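Side-chain contacts in tRNA (cytosine(72)-C(5))-methyltransferase (Pyrococcus horikoshii, PDB 5ZVE), which methylates the C5 position of cytosine 72 in several tRNAs, using S-adenosyl-L-methionine as the methyl donor: residues 10-13 with 14-18; 20-23 with 24-28; 356-359 with 360-363. All coordinates share one frame; numbering follows the deposited sequence.

Contact 1: residues 10-13 with 14-18; sequences REYY and KNLFG
Tyr13 and Phe17, one helical turn apart, lie alongside each other with their side chains pointing the same way. Tyr13 CD1 comes 3.6 Å from Phe17 CE2, and the two ring planes are inclined at 37°, a slanted pairing with centroids 5.9 Å apart. A second i to i+4 pair runs along the neighbouring flank of the helix, where the methyl carbon CD2 of Leu16 rests 3.8 Å from CE2 of Tyr12 and equally near its hydroxyl oxygen. Tyr12 reaches this place because its CG is anti to the backbone N (chi1 175°), which lays the ring alongside the leucine. Leu16 CG in turn sits over the centre of one face of Phe17, so that the apolar groups of this last turn are linked in sequence.

Beneath the side chains the backbone supplies the frame. Phe17 N donates to Tyr13 O at 2.7 Å, and the N-H of Leu16 is bifurcated, bonding to Tyr12 O and more weakly to Tyr13 O. On the polar flank Glu11 OE2 and Lys14 NZ stay 4.3 Å apart, near enough for attraction but not for a salt bridge.

Farther out, the Tyr12 hydroxyl is hydrogen-bonded to Glu328 and to the backbone N of Tyr327, while Tyr13 packs on Ala22 and Met26 of helix 19-29. Gly18, with positive phi, ends the helix and stands at the N-cap position of the next one. This is the closing turn of an amphipathic helix at a tight helix-glycine-helix junction in the N-terminal region of an RsmB/NOP-family methyltransferase.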
loop_
_atom_site.group_PDB
_atom_site.type_symbol
_atom_site.label_atom_id
_atom_site.label_comp_id
_atom_site.label_asym_id
_atom_site.label_seq_id
_atom_site.Cartn_x
_atom_site.Cartn_y
_atom_site.Cartn_z
ATOM N N ARG A 10 -5.677 -8.450 -18.951
ATOM C CA ARG A 10 -6.218 -7.314 -19.692
ATOM C C ARG A 10 -7.643 -7.601 -20.145
ATOM O O ARG A 10 -8.526 -6.756 -20.005
ATOM C CB ARG A 10 -5.333 -6.965 -20.890
ATOM C CG ARG A 10 -3.921 -6.583 -20.493
ATOM C CD ARG A 10 -3.289 -5.620 -21.480
ATOM N NE ARG A 10 -3.270 -6.114 -22.852
ATOM C CZ ARG A 10 -2.248 -6.769 -23.395
ATOM N NH1 ARG A 10 -2.312 -7.164 -24.658
ATOM N NH2 ARG A 10 -1.160 -7.028 -22.681
ATOM N N GLU A 11 -7.855 -8.797 -20.693
ATOM C CA GLU A 11 -9.192 -9.239 -21.079
ATOM C C GLU A 11 -10.110 -9.303 -19.865
ATOM O O GLU A 11 -11.289 -8.971 -19.950
ATOM C CB GLU A 11 -9.137 -10.611 -21.766
ATOM C CG GLU A 11 -8.314 -10.650 -23.049
ATOM C CD GLU A 11 -8.879 -9.756 -24.137
ATOM O OE1 GLU A 11 -10.081 -9.420 -24.075
ATOM O OE2 GLU A 11 -8.123 -9.386 -25.058
ATOM N N TYR A 12 -9.554 -9.731 -18.736
ATOM C CA TYR A 12 -10.306 -9.819 -17.496
ATOM C C TYR A 12 -10.803 -8.435 -17.094
ATOM O O TYR A 12 -11.989 -8.251 -16.812
ATOM C CB TYR A 12 -9.446 -10.435 -16.385
ATOM C CG TYR A 12 -10.112 -10.460 -15.026
ATOM C CD1 TYR A 12 -10.916 -11.524 -14.642
ATOM C CD2 TYR A 12 -9.934 -9.416 -14.129
ATOM C CE1 TYR A 12 -11.527 -11.543 -13.397
ATOM C CE2 TYR A 12 -10.537 -9.423 -12.895
ATOM C CZ TYR A 12 -11.332 -10.485 -12.529
ATOM O OH TYR A 12 -11.927 -10.476 -11.290
ATOM N N TYR A 13 -9.894 -7.465 -17.087
ATOM C CA TYR A 13 -10.246 -6.087 -16.753
ATOM C C TYR A 13 -11.303 -5.528 -17.703
ATOM O O TYR A 13 -12.273 -4.914 -17.260
ATOM C CB TYR A 13 -9.007 -5.190 -16.769
ATOM C CG TYR A 13 -8.066 -5.398 -15.601
ATOM C CD1 TYR A 13 -8.529 -5.874 -14.379
ATOM C CD2 TYR A 13 -6.712 -5.110 -15.720
ATOM C CE1 TYR A 13 -7.665 -6.061 -13.313
ATOM C CE2 TYR A 13 -5.845 -5.292 -14.664
ATOM C CZ TYR A 13 -6.324 -5.767 -13.465
ATOM O OH TYR A 13 -5.452 -5.942 -12.416
ATOM N N LYS A 14 -11.110 -5.734 -19.005
ATOM C CA LYS A 14 -12.069 -5.258 -19.999
ATOM C C LYS A 14 -13.448 -5.847 -19.745
ATOM O O LYS A 14 -14.453 -5.147 -19.823
ATOM C CB LYS A 14 -11.606 -5.594 -21.421
ATOM C CG LYS A 14 -10.392 -4.802 -21.885
ATOM C CD LYS A 14 -9.828 -5.333 -23.202
ATOM C CE LYS A 14 -8.596 -4.541 -23.628
ATOM N NZ LYS A 14 -7.911 -5.131 -24.817
ATOM N N ASN A 15 -13.489 -7.137 -19.429
ATOM C CA ASN A 15 -14.751 -7.805 -19.138
ATOM C C ASN A 15 -15.402 -7.266 -17.873
ATOM O O ASN A 15 -16.623 -7.140 -17.795
ATOM C CB ASN A 15 -14.541 -9.311 -18.999
ATOM C CG ASN A 15 -14.378 -10.001 -20.332
ATOM O OD1 ASN A 15 -14.881 -9.529 -21.352
ATOM N ND2 ASN A 15 -13.674 -11.130 -20.334
ATOM N N LEU A 16 -14.579 -6.934 -16.888
ATOM C CA LEU A 16 -15.084 -6.582 -15.570
ATOM C C LEU A 16 -15.413 -5.097 -15.448
ATOM O O LEU A 16 -16.330 -4.712 -14.719
ATOM C CB LEU A 16 -14.069 -6.983 -14.500
ATOM C CG LEU A 16 -14.462 -6.642 -13.066
ATOM C CD1 LEU A 16 -15.763 -7.342 -12.700
ATOM C CD2 LEU A 16 -13.343 -7.004 -12.106
ATOM N N PHE A 17 -14.668 -4.260 -16.165
ATOM C CA PHE A 17 -14.850 -2.818 -16.051
ATOM C C PHE A 17 -15.350 -2.175 -17.339
ATOM O O PHE A 17 -15.857 -1.055 -17.319
ATOM C CB PHE A 17 -13.534 -2.144 -15.644
ATOM C CG PHE A 17 -12.944 -2.664 -14.365
ATOM C CD1 PHE A 17 -13.616 -2.516 -13.164
ATOM C CD2 PHE A 17 -11.703 -3.282 -14.362
ATOM C CE1 PHE A 17 -13.070 -2.986 -11.986
ATOM C CE2 PHE A 17 -11.149 -3.753 -13.186
ATOM C CZ PHE A 17 -11.834 -3.604 -11.996
ATOM N N GLY A 18 -15.209 -2.876 -18.457
ATOM C CA GLY A 18 -15.467 -2.262 -19.746
ATOM C C GLY A 18 -14.155 -1.770 -20.324
ATOM O O GLY A 18 -13.268 -1.380 -19.570
#

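Contact 2: residues 20-23 with 24-28; sequences EEAN and KIMKK
Lys24 meets both Glu20 and Glu21 through two extended chains and one folded one. Its own CG stands anti to the carbonyl carbon (chi1 -72°), and the remaining chain is stretched out, running back along the helix toward the N-terminal end. Glu20, extended with chi1 -178°, lies side by side with it and points the same way. Glu21 instead folds at chi2 (-70°), which swings its carboxylate obliquely across the lysine chain, so that OE2 meets both CD and NZ.

The ammonium group therefore has two carboxylate partners. Lys24 NZ forms a salt bridge with Glu20 OE2 at 3.2 Å, whose hydrogen bond is weak, and a longer one with Glu21 OE2 at 3.6 Å. Aliphatic carbons back up the charges, as Glu20 CG touches Lys24 CE at 3.7 Å. The other oxygen of Glu21, OE1, is hydrogen-bonded to NE2 of His367, so this glutamate joins the helix surface to helix 366-369.

Another side of the helix carries Met26. Its chain bends at chi3, bringing CE back over the preceding turn to within 3.3 Å of Ala22 O and 3.8 Å of Asn23 OD1. The CB of Ala22 is a looser neighbour of the same methyl group. Met26 also packs on Arg10 and Tyr13 of helix 7-17, while Ile25 packs on Phe17 of that helix.

Regular i to i+4 backbone bonds hold the turns in place, Met26 N reaching Ala22 O at 3.1 Å. One lysine shared by acids three and four residues earlier makes a salt-bridge network on an amphipathic helix; its weak and long links suggest a modest electrostatic contribution, with the second glutamate probably steadied more by His367 than by the lysine.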
loop_
_atom_site.group_PDB
_atom_site.type_symbol
_atom_site.label_atom_id
_atom_site.label_comp_id
_atom_site.label_asym_id
_atom_site.label_seq_id
_atom_site.Cartn_x
_atom_site.Cartn_y
_atom_site.Cartn_z
ATOM N N GLU A 20 -13.047 0.943 -21.939
ATOM C CA GLU A 20 -12.596 2.299 -21.664
ATOM C C GLU A 20 -12.042 2.432 -20.252
ATOM O O GLU A 20 -10.907 2.873 -20.064
ATOM C CB GLU A 20 -13.735 3.293 -21.882
ATOM C CG GLU A 20 -13.326 4.737 -21.663
ATOM C CD GLU A 20 -14.430 5.712 -22.013
ATOM O OE1 GLU A 20 -15.611 5.295 -22.030
ATOM O OE2 GLU A 20 -14.117 6.898 -22.259
ATOM N N GLU A 21 -12.842 2.047 -19.266
ATOM C CA GLU A 21 -12.427 2.139 -17.872
ATOM C C GLU A 21 -11.216 1.261 -17.580
ATOM O O GLU A 21 -10.323 1.664 -16.832
ATOM C CB GLU A 21 -13.585 1.768 -16.949
ATOM C CG GLU A 21 -14.717 2.767 -16.994
ATOM C CD GLU A 21 -14.337 4.082 -16.348
ATOM O OE1 GLU A 21 -14.129 4.095 -15.116
ATOM O OE2 GLU A 21 -14.232 5.097 -17.071
ATOM N N ALA A 22 -11.193 0.068 -18.171
ATOM C CA ALA A 22 -10.067 -0.849 -18.017
ATOM C C ALA A 22 -8.770 -0.215 -18.506
ATOM O O ALA A 22 -7.718 -0.378 -17.887
ATOM C CB ALA A 22 -10.328 -2.149 -18.766
ATOM N N ASN A 23 -8.846 0.498 -19.624
ATOM C CA ASN A 23 -7.664 1.142 -20.188
ATOM C C ASN A 23 -7.190 2.305 -19.322
ATOM O O ASN A 23 -5.986 2.523 -19.171
ATOM C CB ASN A 23 -7.938 1.622 -21.618
ATOM C CG ASN A 23 -7.842 0.498 -22.642
ATOM O OD1 ASN A 23 -7.077 -0.451 -22.473
ATOM N ND2 ASN A 23 -8.621 0.604 -23.710
ATOM N N LYS A 24 -8.140 3.043 -18.752
ATOM C CA LYS A 24 -7.823 4.160 -17.860
ATOM C C LYS A 24 -7.195 3.677 -16.560
ATOM O O LYS A 24 -6.317 4.330 -16.007
ATOM C CB LYS A 24 -9.075 4.980 -17.543
ATOM C CG LYS A 24 -9.583 5.832 -18.691
ATOM C CD LYS A 24 -10.994 6.331 -18.417
ATOM C CE LYS A 24 -11.516 7.167 -19.573
ATOM N NZ LYS A 24 -12.919 7.609 -19.349
ATOM N N ILE A 25 -7.663 2.534 -16.070
ATOM C CA ILE A 25 -7.158 1.969 -14.824
ATOM C C ILE A 25 -5.729 1.459 -15.011
ATOM O O ILE A 25 -4.839 1.763 -14.214
ATOM C CB ILE A 25 -8.058 0.826 -14.323
ATOM C CG1 ILE A 25 -9.333 1.390 -13.695
ATOM C CG2 ILE A 25 -7.311 -0.057 -13.329
ATOM C CD1 ILE A 25 -10.517 0.443 -13.754
ATOM N N MET A 26 -5.507 0.704 -16.078
ATOM C CA MET A 26 -4.182 0.160 -16.350
ATOM C C MET A 26 -3.168 1.264 -16.627
ATOM O O MET A 26 -2.028 1.187 -16.178
ATOM C CB MET A 26 -4.239 -0.820 -17.520
ATOM C CG MET A 26 -4.756 -2.188 -17.132
ATOM S SD MET A 26 -4.732 -3.370 -18.491
ATOM C CE MET A 26 -5.989 -2.696 -19.571
ATOM N N LYS A 27 -3.588 2.295 -17.352
ATOM C CA LYS A 27 -2.716 3.431 -17.629
ATOM C C LYS A 27 -2.246 4.099 -16.342
ATOM O O LYS A 27 -1.063 4.397 -16.182
ATOM C CB LYS A 27 -3.419 4.459 -18.515
ATOM C CG LYS A 27 -2.539 5.658 -18.856
ATOM C CD LYS A 27 -3.296 6.716 -19.642
ATOM C CE LYS A 27 -2.584 8.065 -19.581
ATOM N NZ LYS A 27 -3.398 9.156 -20.194
ATOM N N LYS A 28 -3.180 4.347 -15.429
ATOM C CA LYS A 28 -2.853 5.019 -14.178
ATOM C C LYS A 28 -2.102 4.104 -13.217
ATOM O O LYS A 28 -1.252 4.568 -12.456
ATOM C CB LYS A 28 -4.123 5.561 -13.520
ATOM C CG LYS A 28 -4.697 6.770 -14.239
ATOM C CD LYS A 28 -3.580 7.673 -14.751
ATOM C CE LYS A 28 -4.128 8.934 -15.398
ATOM N NZ LYS A 28 -3.033 9.796 -15.929
#

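Contact 3: residues 356-359 with 360-363; sequences IGMN and KVQR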
loop_
_atom_site.group_PDB
_atom_site.type_symbol
_atom_site.label_atom_id
_atom_site.label_comp_id
_atom_site.label_asym_id
_atom_site.label_seq_id
_atom_site.Cartn_x
_atom_site.Cartn_y
_atom_site.Cartn_z
ATOM N N ILE A 356 -18.923 -3.522 -7.411
ATOM C CA ILE A 356 -19.504 -4.073 -8.627
ATOM C C ILE A 356 -20.822 -4.789 -8.330
ATOM O O ILE A 356 -20.826 -5.866 -7.733
ATOM C CB ILE A 356 -18.545 -5.061 -9.316
ATOM C CG1 ILE A 356 -17.116 -4.504 -9.345
ATOM C CG2 ILE A 356 -19.046 -5.394 -10.709
ATOM C CD1 ILE A 356 -16.919 -3.362 -10.307
ATOM N N GLY A 357 -21.932 -4.191 -8.761
ATOM C CA GLY A 357 -23.253 -4.763 -8.557
ATOM C C GLY A 357 -23.540 -4.993 -7.090
ATOM O O GLY A 357 -24.125 -6.009 -6.702
ATOM N N MET A 358 -23.144 -4.031 -6.267
ATOM C CA MET A 358 -23.170 -4.225 -4.828
ATOM C C MET A 358 -23.042 -2.894 -4.087
ATOM O O MET A 358 -22.138 -2.115 -4.371
ATOM C CB MET A 358 -22.045 -5.160 -4.432
ATOM C CG MET A 358 -22.067 -5.522 -3.000
ATOM S SD MET A 358 -20.915 -6.852 -2.707
ATOM C CE MET A 358 -20.953 -6.753 -0.953
ATOM N N ASN A 359 -23.923 -2.661 -3.115
ATOM C CA ASN A 359 -24.263 -1.295 -2.714
ATOM C C ASN A 359 -23.462 -0.630 -1.591
ATOM O O ASN A 359 -23.129 0.551 -1.696
ATOM C CB ASN A 359 -25.744 -1.246 -2.332
ATOM C CG ASN A 359 -26.618 -0.760 -3.469
ATOM O OD1 ASN A 359 -26.225 0.121 -4.236
ATOM N ND2 ASN A 359 -27.811 -1.332 -3.585
ATOM N N LYS A 360 -23.142 -1.355 -0.526
ATOM C CA LYS A 360 -22.571 -0.688 0.641
ATOM C C LYS A 360 -21.056 -0.835 0.770
ATOM O O LYS A 360 -20.448 -0.221 1.650
ATOM C CB LYS A 360 -23.247 -1.193 1.916
ATOM C CG LYS A 360 -24.729 -0.856 1.993
ATOM C CD LYS A 360 -25.322 -1.287 3.317
ATOM C CE LYS A 360 -26.752 -0.806 3.459
ATOM N NZ LYS A 360 -27.314 -1.172 4.787
ATOM N N VAL A 361 -20.443 -1.638 -0.095
ATOM C CA VAL A 361 -18.985 -1.743 -0.104
ATOM C C VAL A 361 -18.367 -0.578 -0.851
ATOM O O VAL A 361 -19.018 0.060 -1.676
ATOM C CB VAL A 361 -18.500 -3.068 -0.724
ATOM C CG1 VAL A 361 -18.919 -4.234 0.146
ATOM C CG2 VAL A 361 -19.015 -3.221 -2.149
ATOM N N GLN A 362 -17.099 -0.312 -0.569
ATOM C CA GLN A 362 -16.456 0.879 -1.097
ATOM C C GLN A 362 -15.202 0.536 -1.891
ATOM O O GLN A 362 -14.272 -0.077 -1.369
ATOM C CB GLN A 362 -16.115 1.840 0.046
ATOM C CG GLN A 362 -15.578 3.183 -0.415
ATOM C CD GLN A 362 -15.376 4.163 0.720
ATOM O OE1 GLN A 362 -15.094 5.334 0.488
ATOM N NE2 GLN A 362 -15.510 3.689 1.953
ATOM N N ARG A 363 -15.176 0.951 -3.153
ATOM C CA ARG A 363 -14.016 0.707 -4.002
ATOM C C ARG A 363 -13.269 1.994 -4.303
ATOM O O ARG A 363 -13.865 3.064 -4.403
ATOM C CB ARG A 363 -14.425 0.040 -5.316
ATOM C CG ARG A 363 -14.337 -1.482 -5.307
ATOM C CD ARG A 363 -14.784 -2.048 -6.639
ATOM N NE ARG A 363 -14.599 -3.492 -6.735
ATOM C CZ ARG A 363 -13.561 -4.070 -7.332
ATOM N NH1 ARG A 363 -12.605 -3.323 -7.878
ATOM N NH2 ARG A 363 -13.474 -5.392 -7.383
#
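Ile356 lies over one face of the Arg363 guanidinium: CG1 is 3.8 Å from NE, on the NE side of the group, and CD1 stands over the same face, 4.3 Å above the plane and off its centre. The two chains are slanted across each other, aliphatic carbon against a flat cationic group. Arg363 is extended from CG to NE, which carries the guanidinium away from its strand and under the isoleucine.

Nearer the bend, Met358 and Val361 cross at about a right angle. The methionine has its CG anti to the backbone N (chi1 -175°) and continues fully extended, so its whole chain passes over the valine: CG lies 3.9 Å from Val361 CG2, and the terminal CE presses to 3.4 Å against Val361 CG1, tighter than usual for two carbons. Leu344 touches both residues.

The chain turns a corner at Asn359 and Lys360, between Met358 and Val361; Gly357, with positive phi, separates Ile356 from Met358. The bend sends strand 361-364 back antiparallel to strand 353-355, Arg363 and Ser353 sharing backbone hydrogen bonding, so the contact closes the connection between two adjacent strands of the large mixed sheet.

The guanidinium nitrogens of Arg363 are engaged by residues beyond the turn. NE forms a salt bridge with Glu331 OE2, an oxygen that also accepts a hydrogen bond from Ile356 N, and NH2 donates to Leu325 O. With isoleucine over a face and polar partners at its nitrogens, the buried guanidinium is held in orientation, and its positive charge is probably balanced chiefly by Glu331.

In the fold
Along the chain the three contacts come in series. Contacts 1 and 2 lie on consecutive N-terminal helices, 7-17 and 19-29, with centres about 10 Å apart; the helices pack directly, Ala22 CB lying 3.7 Å from Tyr13 C. Contact 3 belongs to the methyltransferase part, on the turn entering strand 361-364 of the large mixed sheet. Its centre is about 17 Å from that of contact 1, yet they touch where Phe17 CE1 approaches Arg363 NH1 and Ile356 CD1. Both N-terminal helices thus lean on the methyltransferase part, helix 7-17 at contact 3 and helix 19-29 at helix 366-369, with the Tyr13 and Arg363 side chains about 11 and 10 Å from that of the predicted nucleophile Cys323.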